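Side-chain contact in DNA helicase RecQ (Deinococcus radiodurans, PDB 4Q48), which probably couples ATP hydrolysis to 3'-5' translocation and the unwinding of duplex DNA, here as the zinc-containing catalytic core of a RecQ helicase: residues Thr224-Leu227 with His228-Arg231. Residues are numbered along the deposited sequence; the frame is centred on the assembly and turned at random.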
ATOM      1  N   THR A 224       8.588 -12.044  26.839  1.00 46.54           N
ATOM      2  CA  THR A 224       9.913 -11.790  27.418  1.00 47.43           C
ATOM      3  C   THR A 224      10.750 -10.866  26.528  1.00 45.46           C
ATOM      4  O   THR A 224      11.426  -9.946  27.014  1.00 44.26           O
ATOM      5  CB  THR A 224      10.673 -13.110  27.670  1.00 43.63           C
ATOM      6  OG1 THR A 224      10.042 -13.794  28.754  1.00 39.49           O
ATOM      7  CG2 THR A 224      12.143 -12.851  27.997  1.00 32.24           C
ATOM      8  N   GLN A 225      10.702 -11.122  25.221  1.00 44.30           N
ATOM      9  CA  GLN A 225      11.486 -10.357  24.265  1.00 38.98           C
ATOM     10  C   GLN A 225      11.060  -8.899  24.284  1.00 41.79           C
ATOM     11  O   GLN A 225      11.905  -7.994  24.231  1.00 38.20           O
ATOM     12  CB  GLN A 225      11.335 -10.940  22.872  1.00 38.35           C
ATOM     13  CG  GLN A 225      12.356 -12.031  22.573  1.00 43.23           C
ATOM     14  CD  GLN A 225      12.005 -12.847  21.328  1.00 41.11           C
ATOM     15  OE1 GLN A 225      10.832 -13.179  21.092  1.00 39.23           O
ATOM     16  NE2 GLN A 225      13.020 -13.201  20.555  1.00 30.85           N
ATOM     17  N   LEU A 226       9.745  -8.695  24.375  1.00 38.15           N
ATOM     18  CA  LEU A 226       9.155  -7.381  24.284  1.00 34.12           C
ATOM     19  C   LEU A 226       9.562  -6.516  25.447  1.00 40.98           C
ATOM     20  O   LEU A 226       9.972  -5.364  25.271  1.00 44.81           O
ATOM     21  CB  LEU A 226       7.636  -7.478  24.227  1.00 33.18           C
ATOM     22  CG  LEU A 226       6.961  -6.106  24.295  1.00 43.02           C
ATOM     23  CD1 LEU A 226       7.248  -5.346  23.029  1.00 37.44           C
ATOM     24  CD2 LEU A 226       5.440  -6.175  24.526  1.00 43.76           C
ATOM     25  N   LEU A 227       9.439  -7.076  26.639  1.00 41.85           N
ATOM     26  CA  LEU A 227       9.742  -6.364  27.861  1.00 38.36           C
ATOM     27  C   LEU A 227      11.201  -5.986  27.838  1.00 39.37           C
ATOM     28  O   LEU A 227      11.581  -4.860  28.178  1.00 37.62           O
ATOM     29  CB  LEU A 227       9.387  -7.206  29.085  1.00 45.47           C
ATOM     30  CG  LEU A 227       9.635  -6.547  30.432  1.00 45.73           C
ATOM     31  CD1 LEU A 227       8.904  -5.222  30.461  1.00 44.69           C
ATOM     32  CD2 LEU A 227       9.071  -7.448  31.500  1.00 51.73           C
ATOM     33  N   HIS A 228      12.041  -6.922  27.427  1.00 39.81           N
ATOM     34  CA  HIS A 228      13.438  -6.564  27.366  1.00 39.27           C
ATOM     35  C   HIS A 228      13.607  -5.362  26.402  1.00 44.08           C
ATOM     36  O   HIS A 228      14.326  -4.415  26.710  1.00 44.69           O
ATOM     37  CB  HIS A 228      14.291  -7.724  26.905  1.00 29.90           C
ATOM     38  CG  HIS A 228      15.736  -7.378  26.848  1.00 40.86           C
ATOM     39  ND1 HIS A 228      16.418  -7.212  25.664  1.00 48.33           N
ATOM     40  CD2 HIS A 228      16.630  -7.130  27.835  1.00 54.87           C
ATOM     41  CE1 HIS A 228      17.672  -6.886  25.922  1.00 55.48           C
ATOM     42  NE2 HIS A 228      17.828  -6.831  27.232  1.00 57.25           N
ATOM     43  N   PHE A 229      12.899  -5.385  25.269  1.00 37.89           N
ATOM     44  CA  PHE A 229      12.941  -4.298  24.300  1.00 38.58           C
ATOM     45  C   PHE A 229      12.488  -2.990  24.936  1.00 41.09           C
ATOM     46  O   PHE A 229      13.178  -1.977  24.872  1.00 39.12           O
ATOM     47  CB  PHE A 229      12.060  -4.651  23.075  1.00 39.56           C
ATOM     48  CG  PHE A 229      11.836  -3.508  22.106  1.00 30.37           C
ATOM     49  CD1 PHE A 229      12.896  -2.924  21.441  1.00 26.36           C
ATOM     50  CD2 PHE A 229      10.549  -3.040  21.855  1.00 29.47           C
ATOM     51  CE1 PHE A 229      12.691  -1.887  20.557  1.00 29.82           C
ATOM     52  CE2 PHE A 229      10.329  -1.989  20.961  1.00 30.41           C
ATOM     53  CZ  PHE A 229      11.393  -1.418  20.302  1.00 29.75           C
ATOM     54  N   ILE A 230      11.339  -3.031  25.591  1.00 40.28           N
ATOM     55  CA  ILE A 230      10.779  -1.834  26.169  1.00 40.97           C
ATOM     56  C   ILE A 230      11.658  -1.228  27.256  1.00 42.45           C
ATOM     57  O   ILE A 230      11.799  -0.023  27.326  1.00 46.03           O
ATOM     58  CB  ILE A 230       9.388  -2.113  26.714  1.00 45.31           C
ATOM     59  CG1 ILE A 230       8.468  -2.475  25.543  1.00 39.20           C
ATOM     60  CG2 ILE A 230       8.869  -0.905  27.493  1.00 44.00           C
ATOM     61  CD1 ILE A 230       7.060  -2.722  25.937  1.00 41.59           C
ATOM     62  N   ARG A 231      12.270  -2.051  28.092  1.00 45.06           N
ATOM     63  CA  ARG A 231      13.091  -1.512  29.176  1.00 43.72           C
ATOM     64  C   ARG A 231      14.456  -1.089  28.680  1.00 44.42           C
ATOM     65  O   ARG A 231      14.995  -0.066  29.093  1.00 43.81           O
ATOM     66  CB  ARG A 231      13.251  -2.525  30.302  1.00 47.38           C
ATOM     67  CG  ARG A 231      12.088  -2.496  31.284  1.00 57.23           C
ATOM     68  CD  ARG A 231      12.183  -3.599  32.325  1.00 56.59           C
ATOM     69  NE  ARG A 231      10.993  -3.616  33.165  1.00 59.06           N
ATOM     70  CZ  ARG A 231      10.678  -4.614  33.983  1.00 68.43           C
ATOM     71  NH1 ARG A 231      11.468  -5.690  34.061  1.00 63.64           N
ATOM     72  NH2 ARG A 231       9.561  -4.546  34.705  1.00 67.04           N
TER
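Leu226 and Ile230 sit one helical turn apart and meet through their apolar ends. The Ile230 CD1 methyl lies 3.8 Å from Leu226 CG and touches both leucine methyls as well. With CG1 beside its own backbone N (chi1 -65°), Ile230 turns this branch back along the helix toward Leu226. Phe229 joins the same buried side more loosely: its CD2 is 4.2 Å from Leu226 CD1, and the ring itself stacks on Trp337.

A second side-chain pair, Leu227 with Arg231, is more exposed. Arg231, extended from CG to NE, passes obliquely by Leu227, and Leu227 CD1 sits over one face of its guanidinium, 3.8 Å above the plane and displaced toward the rim. Leu227 CD2 lies 3.9 Å from Arg231 NH1, while Arg231 NH2 makes a weak hydrogen bond to Gln259 O.

Beneath both pairs runs regular i to i+4 backbone bonding. His228 N donates to Thr224 O, Phe229 N to Gln225 O, Ile230 N to Leu226 O and Arg231 N to Leu227 O (2.9 Å).

This is an amphipathic alpha-helix, 222-233, of the second RecA-like helicase domain: Leu226, Phe229 and Ile230 pack on strands 305-310 and 334-340 of its parallel sheet, away from the zinc site.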